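Local coordinates for protein BA_2500 (Bacillus anthracis, PDB 4GUC) that is of unknown function but belongs to the DUF5065 family of the E-set clan, and probably adopts an immunoglobulin-like beta-sandwich fold, at residues His70-Ile75 with Lys93-Gly98; Phe7-Arg12 with Ile53-Gln58; Thr39-Ile44 with Tyr84-Thr89. One frame throughout, in Å; residues are numbered along the deposited sequence.

Interaction 1: residues His70-Ile75 with Lys93-Gly98; sequences HRYKTI and KAYNPG
A classic beta bulge, in which Tyr72 and Lys73 of strand 69-76 both face Ile56 of the neighbouring strand, meets the loop 93-98 through two tyrosines that slide past each other in opposite directions. Tyr72 reaches from the strand to the loop: its OH donates a hydrogen bond to Asn96 OD1 at 3.0 Å, described here for one of two modelled Asn96 conformers. The donor lies in the carbonyl plane of the Asn96 amide, on a lone pair, with a C=O...donor angle of 145°. Ring and amide planes stand 89° apart, and OD1 lies at the edge of the Tyr72 ring, near its plane. Along that same rim Tyr72 CE2 approaches the backbone oxygen Ala94 O at 3.3 Å, so two loop oxygens follow the ring's edge.

Tyr95 runs back from the loop toward the strand. Its CG sits anti to the carbonyl carbon (chi1 -64°), which carries the ring past the CB of Tyr72; the apolar contact there is Tyr95 CE2 to Tyr72 CB, 4.0 Å. Farther on, Tyr95 OH lies 3.3 Å from Lys73 CB and also touches CG of the same lysine, a contact with methylenes rather than with the amine. The Lys73 chain bends at its second torsion and its ammonium end leads away. Tyr95 also packs on Ile56 and Thr89, while Tyr100 meets the Tyr72 ring edge-to-face.

The contact thus grades from a buried aromatic ring to an exposed amide. One hydrogen bond and several carbon-to-oxygen contacts hold the loop to the bulge, with a single apolar pair between the tyrosines, and the Tyr72 hydroxyl holds the Asn96 amide oxygen in the conformer described.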
# COMPACT_ATOMS: atom_id res chain seq x y z
N HIS A 70 4.87 -4.17 7.72
CA HIS A 70 5.63 -3.11 8.37
C HIS A 70 5.56 -1.89 7.49
O HIS A 70 6.00 -1.93 6.33
CB HIS A 70 7.05 -3.63 8.56
CG HIS A 70 7.07 -4.99 9.21
ND1 HIS A 70 6.83 -5.16 10.55
CD2 HIS A 70 7.24 -6.23 8.69
CE1 HIS A 70 6.88 -6.46 10.84
NE2 HIS A 70 7.13 -7.12 9.72
N ARG A 71 5.04 -0.79 8.00
CA ARG A 71 4.87 0.42 7.20
C ARG A 71 6.18 1.07 6.77
O ARG A 71 7.04 1.33 7.59
CB ARG A 71 4.05 1.45 7.99
CG ARG A 71 3.64 2.67 7.11
CD ARG A 71 2.93 3.76 7.87
NE ARG A 71 3.77 4.37 8.90
CZ ARG A 71 3.75 4.08 10.21
NH1 ARG A 71 2.88 3.22 10.72
NH2 ARG A 71 4.59 4.69 11.04
N TYR A 72 6.34 1.27 5.47
CA TYR A 72 7.50 1.96 4.90
C TYR A 72 7.17 3.37 4.43
O TYR A 72 8.05 4.23 4.41
CB TYR A 72 8.17 1.15 3.75
CG TYR A 72 9.28 0.26 4.26
CD1 TYR A 72 9.02 -0.77 5.16
CD2 TYR A 72 10.58 0.44 3.82
CE1 TYR A 72 10.05 -1.57 5.65
CE2 TYR A 72 11.62 -0.38 4.28
CZ TYR A 72 11.34 -1.37 5.19
OH TYR A 72 12.36 -2.19 5.67
N LYS A 73 5.93 3.62 4.04
CA LYS A 73 5.57 4.95 3.55
C LYS A 73 4.09 5.20 3.64
O LYS A 73 3.30 4.28 3.41
CB LYS A 73 5.97 5.09 2.08
CG LYS A 73 6.06 6.52 1.55
CD LYS A 73 7.24 7.27 2.17
CE LYS A 73 7.35 8.70 1.70
NZ LYS A 73 8.56 9.35 2.31
N THR A 74 3.70 6.44 3.95
CA THR A 74 2.29 6.89 3.99
C THR A 74 2.25 7.92 2.86
O THR A 74 3.06 8.86 2.82
CB THR A 74 1.89 7.53 5.31
OG1 THR A 74 2.08 6.57 6.34
CG2 THR A 74 0.44 7.95 5.24
N ILE A 75 1.32 7.76 1.93
CA ILE A 75 1.20 8.63 0.77
C ILE A 75 -0.17 9.31 0.72
O ILE A 75 -1.24 8.65 0.76
CB ILE A 75 1.37 7.82 -0.54
CG1 ILE A 75 2.55 6.83 -0.48
CG2 ILE A 75 1.48 8.77 -1.74
CD1 ILE A 75 2.69 5.94 -1.75
N LYS A 93 16.38 3.62 -2.29
CA LYS A 93 17.08 2.51 -1.66
C LYS A 93 16.62 2.24 -0.24
O LYS A 93 16.93 1.19 0.32
CB LYS A 93 18.59 2.72 -1.69
CG LYS A 93 19.17 2.61 -3.08
CD LYS A 93 20.65 2.78 -3.00
CE LYS A 93 21.27 2.63 -4.37
NZ LYS A 93 22.69 2.93 -4.39
N ALA A 94 15.88 3.17 0.35
CA ALA A 94 15.34 2.99 1.69
C ALA A 94 14.40 1.76 1.70
O ALA A 94 14.14 1.18 2.76
CB ALA A 94 14.59 4.25 2.13
N TYR A 95 13.86 1.38 0.53
CA TYR A 95 13.04 0.20 0.40
C TYR A 95 13.97 -1.00 0.12
O TYR A 95 14.29 -1.29 -1.04
CB TYR A 95 12.06 0.35 -0.76
CG TYR A 95 11.02 1.46 -0.61
CD1 TYR A 95 11.33 2.78 -0.94
CD2 TYR A 95 9.72 1.17 -0.16
CE1 TYR A 95 10.36 3.80 -0.81
CE2 TYR A 95 8.77 2.17 -0.04
CZ TYR A 95 9.10 3.49 -0.36
OH TYR A 95 8.18 4.51 -0.26
N ASN A 96 14.33 -1.70 1.18
CA ASN A 96 15.19 -2.87 1.11
C ASN A 96 14.62 -3.92 0.16
O ASN A 96 13.41 -4.17 0.19
CB ASN A 96 15.25 -3.47 2.51
CG ASN A 96 15.80 -2.50 3.54
OD1 ASN A 96 15.09 -2.10 4.47
ND2 ASN A 96 17.04 -2.05 3.34
N PRO A 97 15.45 -4.53 -0.71
CA PRO A 97 14.85 -5.55 -1.56
C PRO A 97 13.98 -6.55 -0.77
O PRO A 97 14.38 -7.04 0.29
CB PRO A 97 16.06 -6.21 -2.21
CG PRO A 97 17.06 -5.09 -2.29
CD PRO A 97 16.89 -4.37 -0.99
N GLY A 98 12.79 -6.81 -1.26
CA GLY A 98 11.88 -7.74 -0.60
C GLY A 98 10.49 -7.66 -1.19
O GLY A 98 10.33 -7.20 -2.32

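Interaction 2: residues Phe7-Arg12 with Ile53-Gln58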
# COMPACT_ATOMS: atom_id res chain seq x y z
N PHE A 7 7.99 -0.52 13.95
CA PHE A 7 7.20 0.69 14.06
C PHE A 7 5.73 0.30 14.05
O PHE A 7 5.28 -0.56 13.28
CB PHE A 7 7.64 1.69 13.00
CG PHE A 7 9.11 2.04 13.11
CD1 PHE A 7 9.57 2.84 14.15
CD2 PHE A 7 10.03 1.55 12.20
CE1 PHE A 7 10.91 3.15 14.28
CE2 PHE A 7 11.37 1.86 12.31
CZ PHE A 7 11.82 2.66 13.36
N LEU A 8 4.97 0.92 14.94
CA LEU A 8 3.57 0.61 15.13
C LEU A 8 2.70 1.20 14.02
O LEU A 8 3.12 2.13 13.37
CB LEU A 8 3.13 1.13 16.47
CG LEU A 8 3.95 0.64 17.68
CD1 LEU A 8 3.37 1.23 18.98
CD2 LEU A 8 3.95 -0.87 17.72
N ASP A 9 1.50 0.63 13.82
CA ASP A 9 0.60 1.11 12.78
C ASP A 9 -0.84 0.97 13.30
O ASP A 9 -1.12 0.06 14.08
CB ASP A 9 0.77 0.27 11.51
CG ASP A 9 0.05 0.89 10.32
OD1 ASP A 9 0.61 1.88 9.75
OD2 ASP A 9 -1.02 0.37 9.91
N THR A 10 -1.75 1.84 12.84
CA THR A 10 -3.13 1.84 13.30
C THR A 10 -4.20 1.17 12.44
O THR A 10 -5.36 0.99 12.86
CB THR A 10 -3.65 3.32 13.43
OG1 THR A 10 -3.61 3.97 12.16
CG2 THR A 10 -2.83 4.12 14.42
N TRP A 11 -3.83 0.78 11.23
CA TRP A 11 -4.80 0.19 10.30
C TRP A 11 -5.27 -1.18 10.77
O TRP A 11 -4.58 -1.89 11.49
CB TRP A 11 -4.28 0.31 8.88
CG TRP A 11 -4.38 1.72 8.36
CD1 TRP A 11 -4.54 2.89 9.07
CD2 TRP A 11 -4.10 2.12 7.02
NE1 TRP A 11 -4.47 3.98 8.23
CE2 TRP A 11 -4.20 3.53 6.96
CE3 TRP A 11 -3.85 1.42 5.84
CZ2 TRP A 11 -4.03 4.24 5.76
CZ3 TRP A 11 -3.65 2.13 4.67
CH2 TRP A 11 -3.75 3.51 4.65
N ARG A 12 -6.45 -1.57 10.31
CA ARG A 12 -7.04 -2.81 10.78
C ARG A 12 -6.29 -4.12 10.49
O ARG A 12 -6.15 -4.94 11.40
CB ARG A 12 -8.48 -2.90 10.27
CG ARG A 12 -9.28 -4.00 10.97
CD ARG A 12 -10.74 -4.01 10.55
NE ARG A 12 -11.38 -2.73 10.79
CZ ARG A 12 -11.97 -2.37 11.93
NH1 ARG A 12 -12.02 -3.20 12.96
NH2 ARG A 12 -12.53 -1.18 12.03
N ILE A 53 -6.04 7.42 1.59
CA ILE A 53 -4.62 7.47 1.97
C ILE A 53 -4.07 6.09 1.58
O ILE A 53 -4.73 5.06 1.80
CB ILE A 53 -4.42 7.66 3.49
CG1 ILE A 53 -5.01 9.02 3.96
CG2 ILE A 53 -2.93 7.56 3.88
CD1 ILE A 53 -4.95 9.18 5.46
N VAL A 54 -2.87 6.07 1.02
CA VAL A 54 -2.22 4.81 0.64
C VAL A 54 -0.93 4.60 1.44
O VAL A 54 -0.17 5.54 1.67
CB VAL A 54 -1.86 4.80 -0.87
CG1 VAL A 54 -0.90 3.62 -1.22
CG2 VAL A 54 -3.11 4.80 -1.71
N LYS A 55 -0.72 3.39 1.94
CA LYS A 55 0.50 3.03 2.60
C LYS A 55 1.16 1.88 1.86
O LYS A 55 0.47 1.02 1.30
CB LYS A 55 0.23 2.55 4.04
CG LYS A 55 -0.10 3.62 5.05
CD LYS A 55 -0.50 3.08 6.40
CE LYS A 55 -0.81 4.18 7.38
NZ LYS A 55 -1.26 3.52 8.65
N ILE A 56 2.49 1.89 1.83
CA ILE A 56 3.31 0.83 1.30
C ILE A 56 3.89 0.10 2.54
O ILE A 56 4.56 0.73 3.36
CB ILE A 56 4.44 1.30 0.37
CG1 ILE A 56 3.85 2.01 -0.87
CG2 ILE A 56 5.30 0.11 -0.03
CD1 ILE A 56 4.88 2.50 -1.89
N TYR A 57 3.58 -1.18 2.68
CA TYR A 57 4.09 -2.01 3.74
C TYR A 57 5.01 -3.09 3.19
O TYR A 57 4.81 -3.61 2.10
CB TYR A 57 2.97 -2.79 4.43
CG TYR A 57 1.89 -2.03 5.20
CD1 TYR A 57 1.99 -1.84 6.57
CD2 TYR A 57 0.73 -1.58 4.58
CE1 TYR A 57 0.99 -1.20 7.30
CE2 TYR A 57 -0.26 -0.94 5.29
CZ TYR A 57 -0.15 -0.77 6.65
OH TYR A 57 -1.20 -0.17 7.29
N GLN A 58 6.03 -3.45 3.97
CA GLN A 58 6.90 -4.55 3.63
C GLN A 58 6.33 -5.80 4.34
O GLN A 58 5.85 -5.74 5.47
CB GLN A 58 8.32 -4.31 4.15
CG GLN A 58 9.28 -5.41 3.77
CD GLN A 58 10.62 -5.28 4.47
OE1 GLN A 58 10.81 -5.89 5.52
NE2 GLN A 58 11.47 -4.41 3.98
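Asp9 OD2 is gripped by Tyr57 OH, which donates to it at 2.7 Å, and by the backbone Trp11 N of its own segment, which donates at 3.1 Å and closes an Asx turn. The two donors arrive from opposite faces of the carboxylate plane, and Gln14 NE2 supplies a further hydrogen bond to the same oxygen. The turn lies in the loop before helix 16-22, where it passes over strand 53-59 of the mixed sheet.

The other carboxylate oxygen, Asp9 OD1, forms a salt bridge with Lys55 NZ at 2.7 Å, met on the syn side but 30° out of the plane; Arg71 NH1 is a second cationic partner. Two positive groups and a hydroxyl donor would be expected to favour the ionised carboxylate. With CG anti to the backbone N (chi1 -169°), Asp9 reaches down from the loop to meet the lysine and tyrosine rising from the strand.

Lys55, extended beyond CG, lies over one face of the Trp11 indole. Its ammonium makes a cation-pi contact, NZ standing 3.2 Å from the centroid of the five-membered ring. Trp11 also packs on Val103 and Lys105 of strand 98-106, and its CZ2 and CH2 rim meets Ile53. On that same face, over the six-membered ring, Lys55 CD makes a CH-pi contact 3.5 Å from the centroid and just 1° off the ring normal.

Interaction 3: residues Thr39-Ile44 with Tyr84-Thr89; sequences TFDVTI and YGRFVT
Arg86 grips Asp41 side-on with two nitrogens: NE donates to Asp41 OD1 at 3.2 Å and NH2 to Asp41 OD2 at 3.0 Å. Both bonds are nearly straight, with angles of 174°, and both acceptors lie in the guanidinium plane and are met on their syn sides. The carboxylate is turned 25° from that plane, a slight twist on a coplanar pair. Arg86, extended from CG to NE, crosses diagonally between non-hydrogen-bonded pairs, since its own partner across the strands is Thr43 while Asp41 faces Val88. Asp41 CG is anti to the backbone N (chi1 -177°), setting the carboxylate alongside Val88, whose CG2 comes within 3.3 Å of Asp41 OD1.

Beneath this bridge the strands 39-45 and 84-90 run antiparallel as a two-stranded sheet. Phe40 with Thr89, Val42 with Phe87 and Ile44 with Gly85 are the hydrogen-bonded pairs, each joined by two backbone bonds, such as Phe87 N to Val42 O at 2.9 Å. CA-H...O contacts at the intervening positions, among them Val88 CA to Phe40 O, supplement the ladder.

The face carrying Phe40, Val42, Ile44, Phe87 and Thr89 turns inward. Val42 CG2 meets Phe87 CB at 3.9 Å, near the edge of the phenylalanine ring, and Ile44 CD1 approaches Phe87 CD2 at 4.1 Å. Gly85 has no side chain on this face, and the Phe87 ring lies close by. Outside the pair, Phe87 packs on Val54 and Ile75, and Phe40 on Ala102.

The chemistry is therefore divided by face: the charged pair lies on the exposed side, where water can probably compete for its charges, while six backbone bonds hold the two strands together and the apolar face of this antiparallel pair packs against the larger sheet.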
# COMPACT_ATOMS: atom_id res chain seq x y z
N THR A 39 9.11 4.77 -9.89
CA THR A 39 8.20 5.60 -9.13
C THR A 39 6.86 4.90 -9.03
O THR A 39 6.40 4.30 -9.99
CB THR A 39 7.97 6.99 -9.81
OG1 THR A 39 9.23 7.72 -9.87
CG2 THR A 39 6.94 7.84 -9.06
N PHE A 40 6.28 4.89 -7.84
CA PHE A 40 4.95 4.31 -7.60
C PHE A 40 4.03 5.48 -7.95
O PHE A 40 4.17 6.54 -7.37
CB PHE A 40 4.83 3.90 -6.13
CG PHE A 40 3.48 3.43 -5.72
CD1 PHE A 40 3.15 2.08 -5.73
CD2 PHE A 40 2.53 4.33 -5.30
CE1 PHE A 40 1.89 1.64 -5.34
CE2 PHE A 40 1.26 3.89 -4.89
CZ PHE A 40 0.96 2.54 -4.91
N ASP A 41 3.07 5.30 -8.87
CA ASP A 41 2.20 6.42 -9.26
C ASP A 41 0.89 5.83 -9.74
O ASP A 41 0.83 5.23 -10.82
CB ASP A 41 2.95 7.26 -10.31
CG ASP A 41 2.20 8.53 -10.77
OD1 ASP A 41 1.01 8.75 -10.44
OD2 ASP A 41 2.84 9.35 -11.50
N VAL A 42 -0.14 5.99 -8.93
CA VAL A 42 -1.47 5.46 -9.22
C VAL A 42 -2.58 6.49 -9.07
O VAL A 42 -2.50 7.38 -8.23
CB VAL A 42 -1.79 4.25 -8.29
CG1 VAL A 42 -0.68 3.17 -8.45
CG2 VAL A 42 -1.88 4.65 -6.83
N THR A 43 -3.65 6.34 -9.86
CA THR A 43 -4.84 7.22 -9.80
C THR A 43 -6.01 6.27 -9.54
O THR A 43 -6.21 5.32 -10.30
CB THR A 43 -5.05 8.07 -11.05
OG1 THR A 43 -3.96 8.99 -11.16
CG2 THR A 43 -6.37 8.88 -10.94
N ILE A 44 -6.83 6.57 -8.53
CA ILE A 44 -7.91 5.71 -8.09
C ILE A 44 -9.19 6.47 -7.80
O ILE A 44 -9.14 7.56 -7.19
CB ILE A 44 -7.47 5.07 -6.72
CG1 ILE A 44 -6.08 4.42 -6.84
CG2 ILE A 44 -8.49 4.07 -6.25
CD1 ILE A 44 -5.50 3.87 -5.55
N TYR A 84 -11.31 11.59 -7.12
CA TYR A 84 -10.26 10.62 -7.38
C TYR A 84 -9.05 11.03 -6.54
O TYR A 84 -8.96 12.15 -6.06
CB TYR A 84 -9.84 10.54 -8.86
CG TYR A 84 -10.83 9.84 -9.78
CD1 TYR A 84 -12.09 10.37 -10.02
CD2 TYR A 84 -10.47 8.71 -10.50
CE1 TYR A 84 -13.00 9.77 -10.86
CE2 TYR A 84 -11.37 8.08 -11.38
CZ TYR A 84 -12.63 8.63 -11.54
OH TYR A 84 -13.56 8.07 -12.38
N GLY A 85 -8.15 10.08 -6.33
CA GLY A 85 -6.90 10.32 -5.62
C GLY A 85 -5.71 9.92 -6.47
O GLY A 85 -5.78 8.92 -7.19
N ARG A 86 -4.62 10.69 -6.39
CA ARG A 86 -3.38 10.35 -7.10
C ARG A 86 -2.34 10.16 -5.99
O ARG A 86 -2.15 11.04 -5.17
CB ARG A 86 -2.92 11.45 -8.06
CG ARG A 86 -1.67 11.05 -8.79
CD ARG A 86 -1.12 12.19 -9.58
NE ARG A 86 0.11 11.79 -10.24
CZ ARG A 86 0.94 12.65 -10.83
NH1 ARG A 86 0.66 13.94 -10.80
NH2 ARG A 86 2.06 12.21 -11.40
N PHE A 87 -1.67 9.00 -5.99
CA PHE A 87 -0.68 8.63 -4.96
C PHE A 87 0.65 8.35 -5.64
O PHE A 87 0.76 7.39 -6.41
CB PHE A 87 -1.22 7.42 -4.16
CG PHE A 87 -2.60 7.68 -3.56
CD1 PHE A 87 -2.75 8.36 -2.35
CD2 PHE A 87 -3.75 7.33 -4.24
CE1 PHE A 87 -3.98 8.64 -1.85
CE2 PHE A 87 -5.01 7.62 -3.71
CZ PHE A 87 -5.13 8.27 -2.53
N VAL A 88 1.63 9.19 -5.34
CA VAL A 88 2.94 9.14 -5.99
C VAL A 88 4.10 9.14 -5.01
O VAL A 88 4.13 9.97 -4.09
CB VAL A 88 3.11 10.43 -6.88
CG1 VAL A 88 4.43 10.38 -7.66
CG2 VAL A 88 1.96 10.58 -7.87
N THR A 89 5.03 8.20 -5.15
CA THR A 89 6.19 8.23 -4.26
C THR A 89 7.37 7.53 -4.97
O THR A 89 7.16 6.53 -5.65
CB THR A 89 5.87 7.61 -2.87
OG1 THR A 89 6.77 8.11 -1.89
CG2 THR A 89 5.93 6.09 -2.89

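Interactions 1 and 2 share the mixed sheet, whose strands 53-59 and 69-76 are neighbours; Ile75 N probably bonds to Val54 O, and a salt bridge also joins the two contacts. Each brings a loop to that sheet, but interaction 1 is a surface contact with one hydrogen bond, whereas interaction 2 is partly buried and built on ionic and cation-pi contacts. Interaction 3, also partly buried, instead joins two strands through their backbones, in a separate sheet packed against the first, its apolar face inward and its charged pair exposed. Ile75 touches Thr89 there, and Val54 and Ile56 of strand 53-59 meet Phe87, Thr89 and Phe40, forming an apolar interface between the sheets.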